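Local atomic coordinates of fibrillarin-like rRNA/tRNA 2'-O-methyltransferase (Archaeoglobus fulgidus, PDB entry 1NT2), a protein that transfers methyl groups from S-adenosylmethionine to ribose 2'-hydroxyls of rRNA and tRNA at sites chosen by a guide RNA. Residues Leu64-Ala76 with Pro93-Ile107. Residues are numbered along the deposited sequence; the frame is centred on the assembly and turned at random.
Sequences LGAASGTTVSHLA and PFEKLLELVRERNNI. With SAM (S-adenosylmethionine), chain C.
L97 of helix 91-103 packs against A66 and G69 in the turn 66-69, the glycine-rich loop that follows the first strand of the Rossmann-like methyltransferase fold and here borders S-adenosylmethionine. The contact illustrates how a helix of such a fold can pack against both a cofactor loop and the start of the helix, 70-78, into which that loop runs. With CG anti to the backbone N (chi1 -169°), L97 aims CD1 at the loop, 3.6 Å from A66 CB and 3.5 Å from G69 CA. The backbone angles of G69 suit glycine. Beside it, S68 CA makes a CA-H...O contact with P93 O at 3.6 Å. On the cofactor side of the same type II' turn, A67 CB meets the methionine carboxylate; just past the turn, T70 OG1 lies beside that carboxylate and T71 OG1 accepts a weak bond from the amino group.

One turn on along the helix, L100 lays CD2 against S73 CB, while V72 CG1 comes in at a slant to both L100 and I107. I107 sends CD1 to a point 3.7 Å from V72 CG1 and equally near A76 CB, so helix 70-78 rests on an aliphatic row. The end of the row is polar. The placing of the R104 guanidinium against S73 is doubtful in detail, but its NE meets E103 OE1 nearly in the guanidinium plane, and NH1 forms a salt bridge with D77. N106 folds back with its amide close beside A76. Replacing N106 by alanine is likely to leave the carbonyl of A76 without this donor and a gap beside the A76 methyl. The bond at stake is weak: N106 ND2 lies 3.1 Å from A76 O, with an angle of 130° at the hydrogen.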
ATOM      1  N   LEU A  64      26.955 -32.664  13.147  1.00 26.37           N
ATOM      2  CA  LEU A  64      26.008 -31.735  12.549  1.00 25.32           C
ATOM      3  C   LEU A  64      25.506 -30.709  13.579  1.00 25.14           C
ATOM      4  O   LEU A  64      24.528 -30.955  14.295  1.00 23.26           O
ATOM      5  CB  LEU A  64      24.832 -32.501  11.965  1.00 25.18           C
ATOM      6  CG  LEU A  64      25.184 -33.487  10.860  1.00 24.88           C
ATOM      7  CD1 LEU A  64      23.921 -34.249  10.470  1.00 27.19           C
ATOM      8  CD2 LEU A  64      25.752 -32.751   9.668  1.00 24.02           C
ATOM      9  N   GLY A  65      26.189 -29.563  13.638  1.00 24.91           N
ATOM     10  CA  GLY A  65      25.839 -28.499  14.567  1.00 25.66           C
ATOM     11  C   GLY A  65      27.020 -28.063  15.429  1.00 26.20           C
ATOM     12  O   GLY A  65      26.851 -27.691  16.596  1.00 27.44           O
ATOM     13  N   ALA A  66      28.218 -28.108  14.857  1.00 25.41           N
ATOM     14  CA  ALA A  66      29.431 -27.733  15.572  1.00 26.32           C
ATOM     15  C   ALA A  66      29.216 -26.566  16.499  1.00 27.25           C
ATOM     16  O   ALA A  66      29.715 -26.572  17.623  1.00 29.27           O
ATOM     17  CB  ALA A  66      30.537 -27.393  14.599  1.00 27.16           C
ATOM     18  N   ALA A  67      28.480 -25.566  16.027  1.00 27.23           N
ATOM     19  CA  ALA A  67      28.212 -24.386  16.833  1.00 29.06           C
ATOM     20  C   ALA A  67      29.528 -23.656  17.039  1.00 30.41           C
ATOM     21  O   ALA A  67      30.356 -23.628  16.134  1.00 30.98           O
ATOM     22  CB  ALA A  67      27.625 -24.789  18.168  1.00 28.24           C
ATOM     23  N   SER A  68      29.725 -23.073  18.223  1.00 32.08           N
ATOM     24  CA  SER A  68      30.968 -22.357  18.526  1.00 32.97           C
ATOM     25  C   SER A  68      32.102 -23.377  18.590  1.00 33.23           C
ATOM     26  O   SER A  68      33.264 -23.049  18.358  1.00 31.92           O
ATOM     27  CB  SER A  68      30.869 -21.637  19.872  1.00 32.89           C
ATOM     28  OG  SER A  68      30.933 -22.570  20.942  1.00 33.73           O
ATOM     29  N   GLY A  69      31.739 -24.615  18.912  1.00 34.70           N
ATOM     30  CA  GLY A  69      32.711 -25.686  19.004  1.00 36.00           C
ATOM     31  C   GLY A  69      33.063 -26.090  20.426  1.00 36.83           C
ATOM     32  O   GLY A  69      34.229 -26.366  20.724  1.00 36.11           O
ATOM     33  N   THR A  70      32.078 -26.130  21.319  1.00 36.94           N
ATOM     34  CA  THR A  70      32.394 -26.527  22.680  1.00 37.73           C
ATOM     35  C   THR A  70      32.220 -28.037  22.821  1.00 36.94           C
ATOM     36  O   THR A  70      33.160 -28.731  23.196  1.00 37.00           O
ATOM     37  CB  THR A  70      31.536 -25.774  23.740  1.00 38.57           C
ATOM     38  OG1 THR A  70      30.261 -26.404  23.874  1.00 40.48           O
ATOM     39  CG2 THR A  70      31.346 -24.312  23.334  1.00 38.63           C
ATOM     40  N   THR A  71      31.039 -28.561  22.513  1.00 36.58           N
ATOM     41  CA  THR A  71      30.850 -30.009  22.615  1.00 36.51           C
ATOM     42  C   THR A  71      31.857 -30.674  21.655  1.00 37.10           C
ATOM     43  O   THR A  71      32.373 -31.753  21.929  1.00 37.61           O
ATOM     44  CB  THR A  71      29.400 -30.445  22.220  1.00 36.09           C
ATOM     45  OG1 THR A  71      28.436 -29.831  23.089  1.00 34.76           O
ATOM     46  CG2 THR A  71      29.257 -31.945  22.322  1.00 34.83           C
ATOM     47  N   VAL A  72      32.142 -30.014  20.536  1.00 37.23           N
ATOM     48  CA  VAL A  72      33.085 -30.535  19.545  1.00 36.09           C
ATOM     49  C   VAL A  72      34.498 -30.664  20.109  1.00 35.97           C
ATOM     50  O   VAL A  72      35.073 -31.750  20.096  1.00 36.29           O
ATOM     51  CB  VAL A  72      33.148 -29.626  18.281  1.00 35.33           C
ATOM     52  CG1 VAL A  72      34.358 -29.980  17.439  1.00 31.51           C
ATOM     53  CG2 VAL A  72      31.880 -29.777  17.462  1.00 33.72           C
ATOM     54  N   SER A  73      35.049 -29.555  20.599  1.00 35.51           N
ATOM     55  CA  SER A  73      36.402 -29.545  21.146  1.00 35.18           C
ATOM     56  C   SER A  73      36.702 -30.760  22.013  1.00 34.17           C
ATOM     57  O   SER A  73      37.834 -31.200  22.069  1.00 32.54           O
ATOM     58  CB  SER A  73      36.659 -28.260  21.951  1.00 36.41           C
ATOM     59  OG  SER A  73      36.016 -28.279  23.218  1.00 38.75           O
ATOM     60  N   HIS A  74      35.693 -31.305  22.686  1.00 34.47           N
ATOM     61  CA  HIS A  74      35.903 -32.482  23.524  1.00 34.71           C
ATOM     62  C   HIS A  74      35.898 -33.749  22.700  1.00 34.35           C
ATOM     63  O   HIS A  74      36.760 -34.612  22.854  1.00 35.09           O
ATOM     64  CB  HIS A  74      34.836 -32.585  24.609  1.00 36.62           C
ATOM     65  CG  HIS A  74      35.065 -31.653  25.753  1.00 40.53           C
ATOM     66  ND1 HIS A  74      34.865 -30.294  25.657  1.00 41.75           N
ATOM     67  CD2 HIS A  74      35.545 -31.877  26.999  1.00 41.79           C
ATOM     68  CE1 HIS A  74      35.211 -29.720  26.794  1.00 42.21           C
ATOM     69  NE2 HIS A  74      35.628 -30.658  27.625  1.00 42.60           N
ATOM     70  N   LEU A  75      34.925 -33.869  21.816  1.00 33.32           N
ATOM     71  CA  LEU A  75      34.863 -35.051  20.991  1.00 32.00           C
ATOM     72  C   LEU A  75      36.224 -35.239  20.331  1.00 32.35           C
ATOM     73  O   LEU A  75      36.684 -36.362  20.148  1.00 32.45           O
ATOM     74  CB  LEU A  75      33.762 -34.891  19.950  1.00 29.63           C
ATOM     75  CG  LEU A  75      33.138 -36.200  19.481  1.00 27.78           C
ATOM     76  CD1 LEU A  75      33.030 -37.171  20.632  1.00 26.20           C
ATOM     77  CD2 LEU A  75      31.775 -35.910  18.892  1.00 28.13           C
ATOM     78  N   ALA A  76      36.876 -34.126  20.010  1.00 32.31           N
ATOM     79  CA  ALA A  76      38.183 -34.159  19.378  1.00 33.19           C
ATOM     80  C   ALA A  76      39.228 -34.788  20.292  1.00 35.21           C
ATOM     81  O   ALA A  76      40.229 -35.332  19.818  1.00 35.96           O
ATOM     82  CB  ALA A  76      38.601 -32.757  18.991  1.00 32.44           C
ATOM     83  N   PRO A  93      28.790 -17.988  15.234  1.00 36.21           N
ATOM     84  CA  PRO A  93      29.424 -19.024  16.048  1.00 35.46           C
ATOM     85  C   PRO A  93      30.641 -19.612  15.360  1.00 35.64           C
ATOM     86  O   PRO A  93      31.644 -19.946  15.993  1.00 35.73           O
ATOM     87  CB  PRO A  93      28.318 -20.051  16.186  1.00 35.64           C
ATOM     88  CG  PRO A  93      27.689 -20.001  14.835  1.00 35.26           C
ATOM     89  CD  PRO A  93      27.578 -18.517  14.583  1.00 35.25           C
ATOM     90  N   PHE A  94      30.527 -19.737  14.046  1.00 35.60           N
ATOM     91  CA  PHE A  94      31.581 -20.304  13.233  1.00 34.66           C
ATOM     92  C   PHE A  94      32.867 -19.526  13.408  1.00 33.89           C
ATOM     93  O   PHE A  94      33.945 -20.100  13.388  1.00 35.83           O
ATOM     94  CB  PHE A  94      31.167 -20.295  11.761  1.00 36.55           C
ATOM     95  CG  PHE A  94      31.873 -21.322  10.938  1.00 37.80           C
ATOM     96  CD1 PHE A  94      31.436 -22.643  10.933  1.00 37.68           C
ATOM     97  CD2 PHE A  94      33.023 -20.989  10.229  1.00 38.68           C
ATOM     98  CE1 PHE A  94      32.139 -23.621  10.239  1.00 38.46           C
ATOM     99  CE2 PHE A  94      33.734 -21.957   9.533  1.00 39.13           C
ATOM    100  CZ  PHE A  94      33.293 -23.278   9.539  1.00 39.19           C
ATOM    101  N   GLU A  95      32.760 -18.217  13.580  1.00 32.30           N
ATOM    102  CA  GLU A  95      33.946 -17.402  13.741  1.00 31.44           C
ATOM    103  C   GLU A  95      34.754 -17.933  14.910  1.00 29.41           C
ATOM    104  O   GLU A  95      35.978 -17.975  14.857  1.00 28.57           O
ATOM    105  CB  GLU A  95      33.552 -15.946  13.975  1.00 35.13           C
ATOM    106  CG  GLU A  95      34.735 -15.007  14.158  1.00 41.97           C
ATOM    107  CD  GLU A  95      34.315 -13.554  14.382  1.00 46.67           C
ATOM    108  OE1 GLU A  95      33.368 -13.314  15.169  1.00 49.04           O
ATOM    109  OE2 GLU A  95      34.941 -12.652  13.777  1.00 49.40           O
ATOM    110  N   LYS A  96      34.058 -18.355  15.961  1.00 28.33           N
ATOM    111  CA  LYS A  96      34.697 -18.893  17.158  1.00 27.61           C
ATOM    112  C   LYS A  96      35.180 -20.317  16.928  1.00 26.32           C
ATOM    113  O   LYS A  96      36.117 -20.769  17.580  1.00 25.85           O
ATOM    114  CB  LYS A  96      33.713 -18.882  18.336  1.00 29.29           C
ATOM    115  CG  LYS A  96      34.262 -19.445  19.657  1.00 30.99           C
ATOM    116  CD  LYS A  96      35.460 -18.639  20.144  1.00 33.68           C
ATOM    117  CE  LYS A  96      35.731 -18.794  21.643  1.00 34.12           C
ATOM    118  NZ  LYS A  96      36.706 -17.744  22.118  1.00 34.45           N
ATOM    119  N   LEU A  97      34.531 -21.019  16.002  1.00 25.31           N
ATOM    120  CA  LEU A  97      34.885 -22.404  15.690  1.00 24.42           C
ATOM    121  C   LEU A  97      36.286 -22.515  15.100  1.00 24.47           C
ATOM    122  O   LEU A  97      37.093 -23.329  15.551  1.00 25.81           O
ATOM    123  CB  LEU A  97      33.875 -23.017  14.702  1.00 21.07           C
ATOM    124  CG  LEU A  97      33.943 -24.537  14.472  1.00 18.51           C
ATOM    125  CD1 LEU A  97      33.277 -25.289  15.616  1.00 17.01           C
ATOM    126  CD2 LEU A  97      33.255 -24.891  13.177  1.00 17.70           C
ATOM    127  N   LEU A  98      36.569 -21.698  14.092  1.00 24.62           N
ATOM    128  CA  LEU A  98      37.871 -21.715  13.428  1.00 26.05           C
ATOM    129  C   LEU A  98      39.040 -21.668  14.404  1.00 25.86           C
ATOM    130  O   LEU A  98      40.116 -22.190  14.118  1.00 25.42           O
ATOM    131  CB  LEU A  98      37.988 -20.550  12.429  1.00 26.87           C
ATOM    132  CG  LEU A  98      37.243 -20.649  11.089  1.00 26.03           C
ATOM    133  CD1 LEU A  98      37.552 -19.421  10.258  1.00 26.74           C
ATOM    134  CD2 LEU A  98      37.667 -21.896  10.339  1.00 24.78           C
ATOM    135  N   GLU A  99      38.825 -21.038  15.549  1.00 25.91           N
ATOM    136  CA  GLU A  99      39.860 -20.939  16.554  1.00 28.18           C
ATOM    137  C   GLU A  99      40.187 -22.309  17.119  1.00 30.22           C
ATOM    138  O   GLU A  99      41.320 -22.557  17.544  1.00 32.75           O
ATOM    139  CB  GLU A  99      39.413 -20.023  17.672  1.00 29.52           C
ATOM    140  CG  GLU A  99      39.417 -18.579  17.285  1.00 32.77           C
ATOM    141  CD  GLU A  99      38.977 -17.707  18.423  1.00 35.15           C
ATOM    142  OE1 GLU A  99      39.321 -18.034  19.584  1.00 36.37           O
ATOM    143  OE2 GLU A  99      38.297 -16.696  18.155  1.00 36.42           O
ATOM    144  N   LEU A 100      39.196 -23.196  17.140  1.00 29.69           N
ATOM    145  CA  LEU A 100      39.420 -24.546  17.626  1.00 28.54           C
ATOM    146  C   LEU A 100      40.156 -25.324  16.534  1.00 30.31           C
ATOM    147  O   LEU A 100      41.259 -25.831  16.755  1.00 31.17           O
ATOM    148  CB  LEU A 100      38.097 -25.231  17.939  1.00 27.15           C
ATOM    149  CG  LEU A 100      38.249 -26.648  18.497  1.00 26.02           C
ATOM    150  CD1 LEU A 100      39.109 -26.605  19.732  1.00 26.07           C
ATOM    151  CD2 LEU A 100      36.887 -27.243  18.822  1.00 26.76           C
ATOM    152  N   VAL A 101      39.555 -25.406  15.349  1.00 31.27           N
ATOM    153  CA  VAL A 101      40.181 -26.129  14.244  1.00 32.65           C
ATOM    154  C   VAL A 101      41.589 -25.619  13.981  1.00 31.99           C
ATOM    155  O   VAL A 101      42.398 -26.305  13.368  1.00 31.39           O
ATOM    156  CB  VAL A 101      39.369 -26.012  12.925  1.00 34.03           C
ATOM    157  CG1 VAL A 101      37.966 -26.547  13.132  1.00 33.36           C
ATOM    158  CG2 VAL A 101      39.344 -24.566  12.443  1.00 33.15           C
ATOM    159  N   ARG A 102      41.874 -24.406  14.431  1.00 32.21           N
ATOM    160  CA  ARG A 102      43.198 -23.837  14.246  1.00 33.94           C
ATOM    161  C   ARG A 102      44.120 -24.467  15.284  1.00 34.78           C
ATOM    162  O   ARG A 102      45.204 -24.963  14.959  1.00 34.68           O
ATOM    163  CB  ARG A 102      43.160 -22.319  14.435  1.00 33.88           C
ATOM    164  CG  ARG A 102      43.593 -21.524  13.216  1.00 33.78           C
ATOM    165  CD  ARG A 102      43.713 -20.032  13.549  1.00 36.58           C
ATOM    166  NE  ARG A 102      42.426 -19.352  13.750  1.00 35.52           N
ATOM    167  CZ  ARG A 102      41.555 -19.090  12.776  1.00 33.98           C
ATOM    168  NH1 ARG A 102      41.829 -19.451  11.528  1.00 31.47           N
ATOM    169  NH2 ARG A 102      40.412 -18.465  13.050  1.00 31.83           N
ATOM    170  N   GLU A 103      43.673 -24.454  16.536  1.00 35.40           N
ATOM    171  CA  GLU A 103      44.455 -25.021  17.625  1.00 36.96           C
ATOM    172  C   GLU A 103      44.640 -26.519  17.446  1.00 37.64           C
ATOM    173  O   GLU A 103      45.754 -27.036  17.530  1.00 38.31           O
ATOM    174  CB  GLU A 103      43.776 -24.764  18.968  1.00 36.71           C
ATOM    175  CG  GLU A 103      44.482 -25.443  20.117  1.00 37.06           C
ATOM    176  CD  GLU A 103      43.526 -25.991  21.165  1.00 37.94           C
ATOM    177  OE1 GLU A 103      42.535 -26.664  20.785  1.00 34.71           O
ATOM    178  OE2 GLU A 103      43.784 -25.761  22.369  1.00 38.88           O
ATOM    179  N   ARG A 104      43.539 -27.214  17.193  1.00 38.32           N
ATOM    180  CA  ARG A 104      43.594 -28.651  17.019  1.00 39.99           C
ATOM    181  C   ARG A 104      43.771 -29.042  15.574  1.00 40.13           C
ATOM    182  O   ARG A 104      43.436 -28.283  14.679  1.00 42.00           O
ATOM    183  CB  ARG A 104      42.336 -29.280  17.581  1.00 40.86           C
ATOM    184  CG  ARG A 104      42.113 -28.873  18.998  1.00 41.11           C
ATOM    185  CD  ARG A 104      41.669 -30.027  19.812  1.00 42.01           C
ATOM    186  NE  ARG A 104      41.222 -29.549  21.102  1.00 45.80           N
ATOM    187  CZ  ARG A 104      40.441 -30.248  21.908  1.00 49.26           C
ATOM    188  NH1 ARG A 104      40.040 -31.454  21.533  1.00 50.94           N
ATOM    189  NH2 ARG A 104      40.044 -29.736  23.069  1.00 51.38           N
ATOM    190  N   ASN A 105      44.278 -30.247  15.353  1.00 40.35           N
ATOM    191  CA  ASN A 105      44.533 -30.728  13.997  1.00 40.58           C
ATOM    192  C   ASN A 105      43.719 -31.943  13.550  1.00 39.01           C
ATOM    193  O   ASN A 105      44.161 -32.685  12.680  1.00 36.99           O
ATOM    194  CB  ASN A 105      46.024 -31.062  13.854  1.00 42.70           C
ATOM    195  CG  ASN A 105      46.470 -32.214  14.773  1.00 44.07           C
ATOM    196  OD1 ASN A 105      47.630 -32.635  14.733  1.00 43.13           O
ATOM    197  ND2 ASN A 105      45.547 -32.719  15.604  1.00 43.16           N
ATOM    198  N   ASN A 106      42.540 -32.157  14.124  1.00 38.36           N
ATOM    199  CA  ASN A 106      41.738 -33.319  13.744  1.00 38.07           C
ATOM    200  C   ASN A 106      40.290 -32.985  13.461  1.00 37.65           C
ATOM    201  O   ASN A 106      39.444 -33.881  13.388  1.00 37.18           O
ATOM    202  CB  ASN A 106      41.807 -34.391  14.831  1.00 39.87           C
ATOM    203  CG  ASN A 106      41.467 -33.855  16.212  1.00 42.21           C
ATOM    204  OD1 ASN A 106      42.119 -32.930  16.727  1.00 44.22           O
ATOM    205  ND2 ASN A 106      40.450 -34.441  16.828  1.00 42.52           N
ATOM    206  N   ILE A 107      40.014 -31.691  13.306  1.00 37.03           N
ATOM    207  CA  ILE A 107      38.666 -31.210  13.012  1.00 34.12           C
ATOM    208  C   ILE A 107      38.657 -30.488  11.666  1.00 31.76           C
ATOM    209  O   ILE A 107      39.481 -29.599  11.411  1.00 29.00           O
ATOM    210  CB  ILE A 107      38.143 -30.243  14.117  1.00 34.75           C
ATOM    211  CG1 ILE A 107      38.196 -30.933  15.488  1.00 32.15           C
ATOM    212  CG2 ILE A 107      36.695 -29.823  13.803  1.00 33.81           C
ATOM    213  CD1 ILE A 107      38.001 -30.000  16.646  1.00 29.15           C
TER
HETATM  214  N   SAM C 301      26.307 -27.867  21.556  1.00 61.26           N
HETATM  215  CA  SAM C 301      26.413 -26.515  20.951  1.00 61.99           C
HETATM  216  C   SAM C 301      27.368 -25.639  21.752  1.00 61.24           C
HETATM  217  O   SAM C 301      27.903 -26.125  22.744  1.00 61.62           O
HETATM  218  OXT SAM C 301      27.543 -24.447  21.319  1.00 60.41           O
HETATM  219  CB  SAM C 301      25.001 -25.870  20.852  1.00 63.32           C
HETATM  220  CG  SAM C 301      24.412 -26.147  19.474  1.00 64.21           C
HETATM  221  SD  SAM C 301      22.750 -25.483  19.013  1.00 63.28           S
HETATM  222  CE  SAM C 301      21.505 -26.348  19.984  1.00 62.00           C
HETATM  223  C5' SAM C 301      22.448 -26.002  17.373  1.00 55.31           C
HETATM  224  C4' SAM C 301      23.381 -25.457  16.316  1.00 50.31           C
HETATM  225  O4' SAM C 301      22.951 -26.025  15.077  1.00 49.76           O
HETATM  226  C3' SAM C 301      23.285 -23.946  16.104  1.00 47.76           C
HETATM  227  O3' SAM C 301      24.588 -23.457  16.518  1.00 45.34           O
HETATM  228  C2' SAM C 301      23.134 -23.713  14.608  1.00 46.86           C
HETATM  229  O2' SAM C 301      23.890 -22.730  13.926  1.00 42.85           O
HETATM  230  C1' SAM C 301      23.228 -25.139  14.030  1.00 47.47           C
HETATM  231  N9  SAM C 301      22.290 -25.410  12.954  1.00 45.26           N
HETATM  232  C8  SAM C 301      20.920 -25.415  12.976  1.00 43.57           C
HETATM  233  N7  SAM C 301      20.375 -25.714  11.835  1.00 43.36           N
HETATM  234  C5  SAM C 301      21.456 -25.923  10.994  1.00 42.37           C
HETATM  235  C6  SAM C 301      21.558 -26.286   9.618  1.00 40.94           C
HETATM  236  N6  SAM C 301      20.472 -26.502   8.851  1.00 38.52           N
HETATM  237  N1  SAM C 301      22.812 -26.419   9.049  1.00 41.76           N
HETATM  238  C2  SAM C 301      23.904 -26.199   9.836  1.00 42.58           C
HETATM  239  N3  SAM C 301      23.924 -25.858  11.147  1.00 43.18           N
HETATM  240  C4  SAM C 301      22.652 -25.734  11.671  1.00 43.68           C